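Local coordinates for probable thiol peroxidase (Chromobacterium violaceum, PDB 3KEB), which probably reduces peroxides through a redox-active thiol, on a thioredoxin-like fold, at residues L69-W80 against F161-Q172. Sequence-based numbering, arbitrary orientation.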
ATOM      1  N   LEU A  69       0.958 -12.798  13.677  1.00  9.81           N
ATOM      2  CA  LEU A  69       0.317 -12.000  14.683  1.00 12.65           C
ATOM      3  C   LEU A  69      -1.173 -11.854  14.480  1.00 12.06           C
ATOM      4  O   LEU A  69      -1.941 -11.807  15.476  1.00 12.27           O
ATOM      5  CB  LEU A  69       0.922 -10.601  14.672  1.00 10.15           C
ATOM      6  CG  LEU A  69       0.394  -9.568  15.722  1.00 16.00           C
ATOM      7  CD1 LEU A  69       0.654  -9.966  17.110  1.00 15.14           C
ATOM      8  CD2 LEU A  69       1.032  -8.222  15.490  1.00 15.01           C
ATOM      9  N   LEU A  70      -1.577 -11.718  13.228  1.00 11.22           N
ATOM     10  CA  LEU A  70      -2.991 -11.689  12.925  1.00 13.02           C
ATOM     11  C   LEU A  70      -3.642 -12.996  13.381  1.00 14.30           C
ATOM     12  O   LEU A  70      -4.735 -12.966  13.924  1.00 13.29           O
ATOM     13  CB  LEU A  70      -3.256 -11.488  11.436  1.00 12.55           C
ATOM     14  CG  LEU A  70      -4.732 -11.328  11.008  1.00 14.78           C
ATOM     15  CD1 LEU A  70      -5.446 -10.253  11.885  1.00 13.88           C
ATOM     16  CD2 LEU A  70      -4.812 -10.967   9.532  1.00 16.05           C
ATOM     17  N   ARG A  71      -2.973 -14.125  13.101  1.00 14.37           N
ATOM     18  CA  ARG A  71      -3.487 -15.400  13.477  1.00 14.43           C
ATOM     19  C   ARG A  71      -3.673 -15.515  15.004  1.00 14.61           C
ATOM     20  O   ARG A  71      -4.692 -16.072  15.490  1.00 13.43           O
ATOM     21  CB  ARG A  71      -2.569 -16.525  12.970  1.00 15.96           C
ATOM     22  CG  ARG A  71      -3.069 -17.964  13.305  1.00 17.33           C
ATOM     23  CD  ARG A  71      -1.969 -19.051  13.154  1.00 21.25           C
ATOM     24  NE  ARG A  71      -1.061 -19.047  14.316  1.00 25.41           N
ATOM     25  CZ  ARG A  71       0.122 -19.684  14.375  1.00 27.18           C
ATOM     26  NH1 ARG A  71       0.573 -20.384  13.336  1.00 25.31           N
ATOM     27  NH2 ARG A  71       0.843 -19.637  15.489  1.00 26.61           N
ATOM     28  N   GLU A  72      -2.692 -15.053  15.773  1.00 14.41           N
ATOM     29  CA  GLU A  72      -2.769 -15.146  17.240  1.00 14.52           C
ATOM     30  C   GLU A  72      -3.936 -14.278  17.756  1.00 12.55           C
ATOM     31  O   GLU A  72      -4.611 -14.596  18.724  1.00 11.58           O
ATOM     32  CB  GLU A  72      -1.424 -14.709  17.857  1.00 16.10           C
ATOM     33  CG  GLU A  72      -0.338 -15.683  17.499  1.00 18.98           C
ATOM     34  CD  GLU A  72      -0.660 -17.067  17.943  1.00 25.20           C
ATOM     35  OE1 GLU A  72      -0.736 -17.225  19.175  1.00 30.11           O
ATOM     36  OE2 GLU A  72      -0.879 -17.969  17.086  1.00 30.73           O
ATOM     37  N   THR A  73      -4.152 -13.182  17.086  1.00 12.76           N
ATOM     38  CA  THR A  73      -5.231 -12.247  17.435  1.00 14.08           C
ATOM     39  C   THR A  73      -6.592 -12.906  17.090  1.00 13.46           C
ATOM     40  O   THR A  73      -7.513 -12.816  17.890  1.00 14.52           O
ATOM     41  CB  THR A  73      -5.112 -10.918  16.651  1.00 14.29           C
ATOM     42  OG1 THR A  73      -3.850 -10.284  16.900  1.00 15.48           O
ATOM     43  CG2 THR A  73      -6.236  -9.918  17.071  1.00 15.59           C
ATOM     44  N   ARG A  74      -6.713 -13.539  15.927  1.00 13.71           N
ATOM     45  CA  ARG A  74      -7.925 -14.302  15.576  0.60 15.14           C
ATOM     46  C   ARG A  74      -8.193 -15.394  16.608  1.00 14.94           C
ATOM     47  O   ARG A  74      -9.337 -15.583  17.059  1.00 13.05           O
ATOM     48  CB  ARG A  74      -7.811 -14.942  14.181  0.60 16.33           C
ATOM     49  CG  ARG A  74      -7.742 -13.910  13.088  0.60 18.97           C
ATOM     50  CD  ARG A  74      -7.728 -14.481  11.650  0.60 21.14           C
ATOM     51  NE  ARG A  74      -6.486 -15.149  11.238  0.60 22.64           N
ATOM     52  CZ  ARG A  74      -6.383 -16.457  11.011  0.60 22.96           C
ATOM     53  NH1 ARG A  74      -5.220 -16.972  10.650  0.60 21.85           N
ATOM     54  NH2 ARG A  74      -7.438 -17.261  11.189  0.60 22.25           N
ATOM     55  N   ARG A  75      -7.145 -16.128  16.996  1.00 14.08           N
ATOM     56  CA  ARG A  75      -7.294 -17.162  17.987  1.00 14.84           C
ATOM     57  C   ARG A  75      -7.768 -16.614  19.350  1.00 13.77           C
ATOM     58  O   ARG A  75      -8.668 -17.203  19.995  1.00 12.39           O
ATOM     59  CB  ARG A  75      -6.022 -18.006  18.159  1.00 16.47           C
ATOM     60  CG  ARG A  75      -5.812 -18.972  16.980  1.00 22.48           C
ATOM     61  CD  ARG A  75      -4.413 -19.530  16.978  1.00 29.93           C
ATOM     62  NE  ARG A  75      -4.169 -20.491  15.892  1.00 34.36           N
ATOM     63  CZ  ARG A  75      -3.079 -21.245  15.821  1.00 37.86           C
ATOM     64  NH1 ARG A  75      -2.154 -21.169  16.787  1.00 40.13           N
ATOM     65  NH2 ARG A  75      -2.924 -22.102  14.815  1.00 40.60           N
ATOM     66  N   PHE A  76      -7.188 -15.503  19.789  1.00 12.73           N
ATOM     67  CA  PHE A  76      -7.634 -14.857  21.019  1.00 12.38           C
ATOM     68  C   PHE A  76      -9.127 -14.591  20.949  1.00 11.57           C
ATOM     69  O   PHE A  76      -9.861 -14.840  21.905  1.00 11.15           O
ATOM     70  CB  PHE A  76      -6.937 -13.522  21.140  1.00 14.03           C
ATOM     71  CG  PHE A  76      -7.481 -12.677  22.206  1.00 13.79           C
ATOM     72  CD1 PHE A  76      -7.336 -13.066  23.544  1.00 15.31           C
ATOM     73  CD2 PHE A  76      -8.109 -11.493  21.898  1.00 17.95           C
ATOM     74  CE1 PHE A  76      -7.850 -12.270  24.547  1.00 16.45           C
ATOM     75  CE2 PHE A  76      -8.627 -10.684  22.918  1.00 17.87           C
ATOM     76  CZ  PHE A  76      -8.459 -11.073  24.231  1.00 14.14           C
ATOM     77  N   LEU A  77      -9.558 -14.044  19.821  1.00 11.52           N
ATOM     78  CA  LEU A  77     -10.949 -13.631  19.615  1.00 11.72           C
ATOM     79  C   LEU A  77     -11.930 -14.797  19.463  1.00 11.71           C
ATOM     80  O   LEU A  77     -13.156 -14.583  19.484  1.00 11.09           O
ATOM     81  CB  LEU A  77     -11.062 -12.679  18.427  1.00 11.80           C
ATOM     82  CG  LEU A  77     -10.519 -11.280  18.519  1.00 14.87           C
ATOM     83  CD1 LEU A  77     -10.624 -10.601  17.169  1.00 16.07           C
ATOM     84  CD2 LEU A  77     -11.263 -10.539  19.593  1.00 13.20           C
ATOM     85  N   ASP A  78     -11.476 -16.045  19.412  1.00 12.15           N
ATOM     86  CA  ASP A  78     -12.413 -17.148  19.503  1.00 11.78           C
ATOM     87  C   ASP A  78     -13.271 -17.066  20.780  1.00 12.38           C
ATOM     88  O   ASP A  78     -14.422 -17.547  20.796  1.00 13.65           O
ATOM     89  CB  ASP A  78     -11.727 -18.540  19.493  1.00 12.29           C
ATOM     90  CG  ASP A  78     -11.105 -18.881  18.152  1.00 14.67           C
ATOM     91  OD1 ASP A  78     -11.569 -18.345  17.122  1.00 14.59           O
ATOM     92  OD2 ASP A  78     -10.179 -19.709  18.151  1.00 19.17           O
ATOM     93  N   SER A  79     -12.688 -16.543  21.846  1.00 11.85           N
ATOM     94  CA  SER A  79     -13.391 -16.350  23.120  1.00 12.01           C
ATOM     95  C   SER A  79     -14.321 -15.120  23.175  1.00 12.51           C
ATOM     96  O   SER A  79     -15.060 -14.967  24.130  1.00 13.20           O
ATOM     97  CB  SER A  79     -12.352 -16.214  24.248  1.00 13.95           C
ATOM     98  OG  SER A  79     -11.625 -17.415  24.444  1.00 13.76           O
ATOM     99  N   TRP A  80     -14.243 -14.225  22.190  1.00 11.60           N
ATOM    100  CA  TRP A  80     -14.915 -12.914  22.236  1.00 11.65           C
ATOM    101  C   TRP A  80     -15.504 -12.618  20.849  1.00 11.38           C
ATOM    102  O   TRP A  80     -15.062 -11.680  20.165  1.00 11.98           O
ATOM    103  CB  TRP A  80     -13.935 -11.835  22.694  1.00 11.77           C
ATOM    104  CG  TRP A  80     -13.309 -12.152  24.028  1.00 11.77           C
ATOM    105  CD1 TRP A  80     -12.020 -12.612  24.255  1.00 13.10           C
ATOM    106  CD2 TRP A  80     -13.926 -12.051  25.324  1.00 12.32           C
ATOM    107  NE1 TRP A  80     -11.834 -12.826  25.592  1.00 11.92           N
ATOM    108  CE2 TRP A  80     -12.982 -12.500  26.272  1.00 12.34           C
ATOM    109  CE3 TRP A  80     -15.200 -11.657  25.778  1.00 14.82           C
ATOM    110  CZ2 TRP A  80     -13.258 -12.542  27.641  1.00 12.95           C
ATOM    111  CZ3 TRP A  80     -15.470 -11.698  27.168  1.00 15.55           C
ATOM    112  CH2 TRP A  80     -14.506 -12.123  28.064  1.00 15.91           C
ATOM    113  N   PHE A 161       4.184 -10.653  20.214  1.00 12.92           N
ATOM    114  CA  PHE A 161       2.728 -10.645  20.213  1.00 12.64           C
ATOM    115  C   PHE A 161       2.179  -9.643  21.218  1.00 12.93           C
ATOM    116  O   PHE A 161       2.808  -9.302  22.223  1.00 12.19           O
ATOM    117  CB  PHE A 161       2.121 -12.049  20.479  1.00 14.04           C
ATOM    118  CG  PHE A 161       2.531 -13.125  19.501  1.00 15.32           C
ATOM    119  CD1 PHE A 161       2.786 -12.852  18.181  1.00 19.90           C
ATOM    120  CD2 PHE A 161       2.689 -14.433  19.937  1.00 19.76           C
ATOM    121  CE1 PHE A 161       3.186 -13.840  17.303  1.00 21.88           C
ATOM    122  CE2 PHE A 161       3.063 -15.428  19.064  1.00 24.68           C
ATOM    123  CZ  PHE A 161       3.316 -15.117  17.738  1.00 22.33           C
ATOM    124  N   PHE A 162       0.956  -9.188  20.967  1.00 13.01           N
ATOM    125  CA  PHE A 162       0.241  -8.365  21.933  1.00 14.04           C
ATOM    126  C   PHE A 162       0.037  -9.099  23.261  1.00 14.14           C
ATOM    127  O   PHE A 162       0.053 -10.329  23.311  1.00 14.46           O
ATOM    128  CB  PHE A 162      -1.133  -7.986  21.353  1.00 13.69           C
ATOM    129  CG  PHE A 162      -1.067  -7.293  20.023  1.00 15.54           C
ATOM    130  CD1 PHE A 162      -0.369  -6.086  19.882  1.00 15.81           C
ATOM    131  CD2 PHE A 162      -1.739  -7.820  18.919  1.00 14.81           C
ATOM    132  CE1 PHE A 162      -0.281  -5.448  18.667  1.00 14.65           C
ATOM    133  CE2 PHE A 162      -1.698  -7.136  17.698  1.00 14.77           C
ATOM    134  CZ  PHE A 162      -0.962  -5.969  17.578  1.00 14.95           C
ATOM    135  N   ASP A 163      -0.222  -8.350  24.334  1.00 13.91           N
ATOM    136  CA  ASP A 163      -0.441  -8.894  25.669  1.00 15.56           C
ATOM    137  C   ASP A 163      -1.908  -9.310  25.804  1.00 15.94           C
ATOM    138  O   ASP A 163      -2.719  -8.634  26.456  1.00 13.60           O
ATOM    139  CB  ASP A 163      -0.089  -7.859  26.728  1.00 15.94           C
ATOM    140  CG  ASP A 163      -0.023  -8.446  28.137  1.00 18.07           C
ATOM    141  OD1 ASP A 163      -0.457  -9.569  28.347  1.00 15.66           O
ATOM    142  OD2 ASP A 163       0.466  -7.731  29.044  1.00 19.80           O
ATOM    143  N   PHE A 164      -2.219 -10.447  25.162  1.00 15.59           N
ATOM    144  CA  PHE A 164      -3.559 -10.916  25.107  1.00 16.50           C
ATOM    145  C   PHE A 164      -4.051 -11.256  26.516  1.00 16.94           C
ATOM    146  O   PHE A 164      -5.209 -11.015  26.823  1.00 16.69           O
ATOM    147  CB  PHE A 164      -3.677 -12.132  24.199  1.00 16.21           C
ATOM    148  CG  PHE A 164      -3.421 -11.847  22.749  1.00 16.24           C
ATOM    149  CD1 PHE A 164      -4.212 -10.948  22.043  1.00 17.45           C
ATOM    150  CD2 PHE A 164      -2.361 -12.451  22.103  1.00 17.87           C
ATOM    151  CE1 PHE A 164      -3.956 -10.659  20.692  1.00 15.65           C
ATOM    152  CE2 PHE A 164      -2.108 -12.186  20.770  1.00 17.87           C
ATOM    153  CZ  PHE A 164      -2.881 -11.286  20.071  1.00 18.15           C
ATOM    154  N   ASP A 165      -3.184 -11.810  27.367  1.00 17.33           N
ATOM    155  CA  ASP A 165      -3.593 -12.069  28.757  1.00 17.88           C
ATOM    156  C   ASP A 165      -4.116 -10.814  29.466  1.00 16.76           C
ATOM    157  O   ASP A 165      -5.108 -10.874  30.212  1.00 15.67           O
ATOM    158  CB  ASP A 165      -2.478 -12.692  29.565  1.00 18.46           C
ATOM    159  CG  ASP A 165      -2.231 -14.155  29.192  1.00 24.18           C
ATOM    160  OD1 ASP A 165      -3.100 -14.779  28.520  1.00 30.50           O
ATOM    161  OD2 ASP A 165      -1.142 -14.659  29.543  1.00 30.87           O
ATOM    162  N   ALA A 166      -3.478  -9.682  29.238  1.00 15.35           N
ATOM    163  CA  ALA A 166      -3.953  -8.427  29.826  1.00 15.11           C
ATOM    164  C   ALA A 166      -5.331  -7.990  29.295  1.00 15.11           C
ATOM    165  O   ALA A 166      -6.202  -7.517  30.047  1.00 14.15           O
ATOM    166  CB  ALA A 166      -2.918  -7.307  29.576  1.00 16.73           C
ATOM    167  N   ILE A 167      -5.515  -8.134  27.987  1.00 15.14           N
ATOM    168  CA  ILE A 167      -6.804  -7.827  27.344  1.00 14.00           C
ATOM    169  C   ILE A 167      -7.891  -8.791  27.868  1.00 14.08           C
ATOM    170  O   ILE A 167      -8.992  -8.356  28.249  1.00 13.26           O
ATOM    171  CB  ILE A 167      -6.699  -7.884  25.794  1.00 13.81           C
ATOM    172  CG1 ILE A 167      -5.578  -6.968  25.287  1.00 16.08           C
ATOM    173  CG2 ILE A 167      -8.054  -7.558  25.168  1.00 12.82           C
ATOM    174  CD1 ILE A 167      -5.337  -6.989  23.734  1.00 12.48           C
ATOM    175  N   GLU A 168      -7.598 -10.089  27.900  1.00 13.98           N
ATOM    176  CA  GLU A 168      -8.526 -11.091  28.496  1.00 14.93           C
ATOM    177  C   GLU A 168      -8.995 -10.691  29.908  1.00 15.11           C
ATOM    178  O   GLU A 168     -10.167 -10.770  30.245  1.00 15.37           O
ATOM    179  CB  GLU A 168      -7.860 -12.468  28.566  1.00 14.97           C
ATOM    180  CG  GLU A 168      -8.686 -13.639  29.163  1.00 16.15           C
ATOM    181  CD  GLU A 168      -9.792 -14.177  28.248  1.00 21.38           C
ATOM    182  OE1 GLU A 168      -9.736 -14.057  26.986  1.00 23.02           O
ATOM    183  OE2 GLU A 168     -10.747 -14.745  28.813  1.00 24.98           O
ATOM    184  N   LYS A 169      -8.067 -10.239  30.741  1.00 15.96           N
ATOM    185  CA  LYS A 169      -8.412  -9.929  32.123  1.00 16.03           C
ATOM    186  C   LYS A 169      -9.420  -8.759  32.157  1.00 15.87           C
ATOM    187  O   LYS A 169     -10.409  -8.804  32.906  1.00 15.76           O
ATOM    188  CB  LYS A 169      -7.119  -9.628  32.890  1.00 16.87           C
ATOM    189  CG  LYS A 169      -7.255  -9.394  34.348  1.00 20.76           C
ATOM    190  CD  LYS A 169      -5.853  -9.286  35.005  1.00 26.47           C
ATOM    191  CE  LYS A 169      -5.964  -8.790  36.446  1.00 29.26           C
ATOM    192  NZ  LYS A 169      -6.835  -9.706  37.220  1.00 32.56           N
ATOM    193  N   LEU A 170      -9.204  -7.747  31.325  1.00 14.93           N
ATOM    194  CA  LEU A 170     -10.151  -6.625  31.220  1.00 16.51           C
ATOM    195  C   LEU A 170     -11.523  -7.033  30.707  1.00 17.22           C
ATOM    196  O   LEU A 170     -12.553  -6.589  31.240  1.00 17.06           O
ATOM    197  CB  LEU A 170      -9.596  -5.516  30.333  1.00 15.96           C
ATOM    198  CG  LEU A 170      -8.437  -4.728  30.946  1.00 18.52           C
ATOM    199  CD1 LEU A 170      -7.790  -3.873  29.848  1.00 20.64           C
ATOM    200  CD2 LEU A 170      -8.821  -3.859  32.179  1.00 18.78           C
ATOM    201  N   LEU A 171     -11.549  -7.903  29.693  1.00 16.20           N
ATOM    202  CA  LEU A 171     -12.813  -8.359  29.166  1.00 16.66           C
ATOM    203  C   LEU A 171     -13.548  -9.226  30.186  1.00 17.34           C
ATOM    204  O   LEU A 171     -14.769  -9.122  30.308  1.00 17.48           O
ATOM    205  CB  LEU A 171     -12.638  -9.108  27.845  1.00 16.54           C
ATOM    206  CG  LEU A 171     -12.093  -8.282  26.642  1.00 15.81           C
ATOM    207  CD1 LEU A 171     -11.589  -9.225  25.587  1.00 17.36           C
ATOM    208  CD2 LEU A 171     -13.195  -7.313  26.044  1.00 16.21           C
ATOM    209  N   GLN A 172     -12.838 -10.090  30.903  1.00 18.32           N
ATOM    210  CA  GLN A 172     -13.468 -10.946  31.930  0.60 19.18           C
ATOM    211  C   GLN A 172     -14.018 -10.089  33.073  1.00 20.24           C
ATOM    212  O   GLN A 172     -15.084 -10.373  33.610  1.00 19.11           O
ATOM    213  CB  GLN A 172     -12.465 -11.963  32.498  0.60 19.37           C
ATOM    214  CG  GLN A 172     -12.010 -13.062  31.533  0.60 19.92           C
ATOM    215  CD  GLN A 172     -10.924 -13.965  32.123  0.60 23.22           C
ATOM    216  OE1 GLN A 172     -10.726 -15.113  31.692  0.60 24.57           O
ATOM    217  NE2 GLN A 172     -10.194 -13.436  33.096  0.60 26.18           N
TER
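Phe76 is the knob of this contact, set among Phe164, Ile167, Glu168 and Leu171. Its CG is anti to the backbone N (chi1 170°), which carries the ring across to helix 164-172. Phe164 CD1 lies over one face, 3.7 Å from Phe76 CG. Trp80 CD1 lies over the opposite face. The Phe76 and Phe164 planes are 26° apart and their centroids 5.2 Å, so the rings are offset and share little of their faces. Ile167 CG2 meets Phe76 CZ at 3.7 Å. On the sheet side, Leu69 CD2 packs on Phe162 CZ at 3.7 Å, and Phe162 and Ile167 both rest on Ile140. Leu171 CD1 stands 3.5 Å from the centroid of the Trp80 five-membered ring, a CH-pi contact.

The outer side is more open to solvent and more polar. Glu72 CG sits over the face of the exposed Phe161 ring, 3.8 Å from its centroid. Within its own helix, Glu72 OE2 takes N-H bonds from NE and NH2 of Arg71, a salt bridge. At the other end, Trp80 NE1 donates to Glu168 OE1 at 2.8 Å, nearly straight at 166°.

The two helices run roughly parallel along one side of the thioredoxin-like sheet. Apolar packing dominates between them, and the Trp80 N-H probably steadies the Glu168 charge.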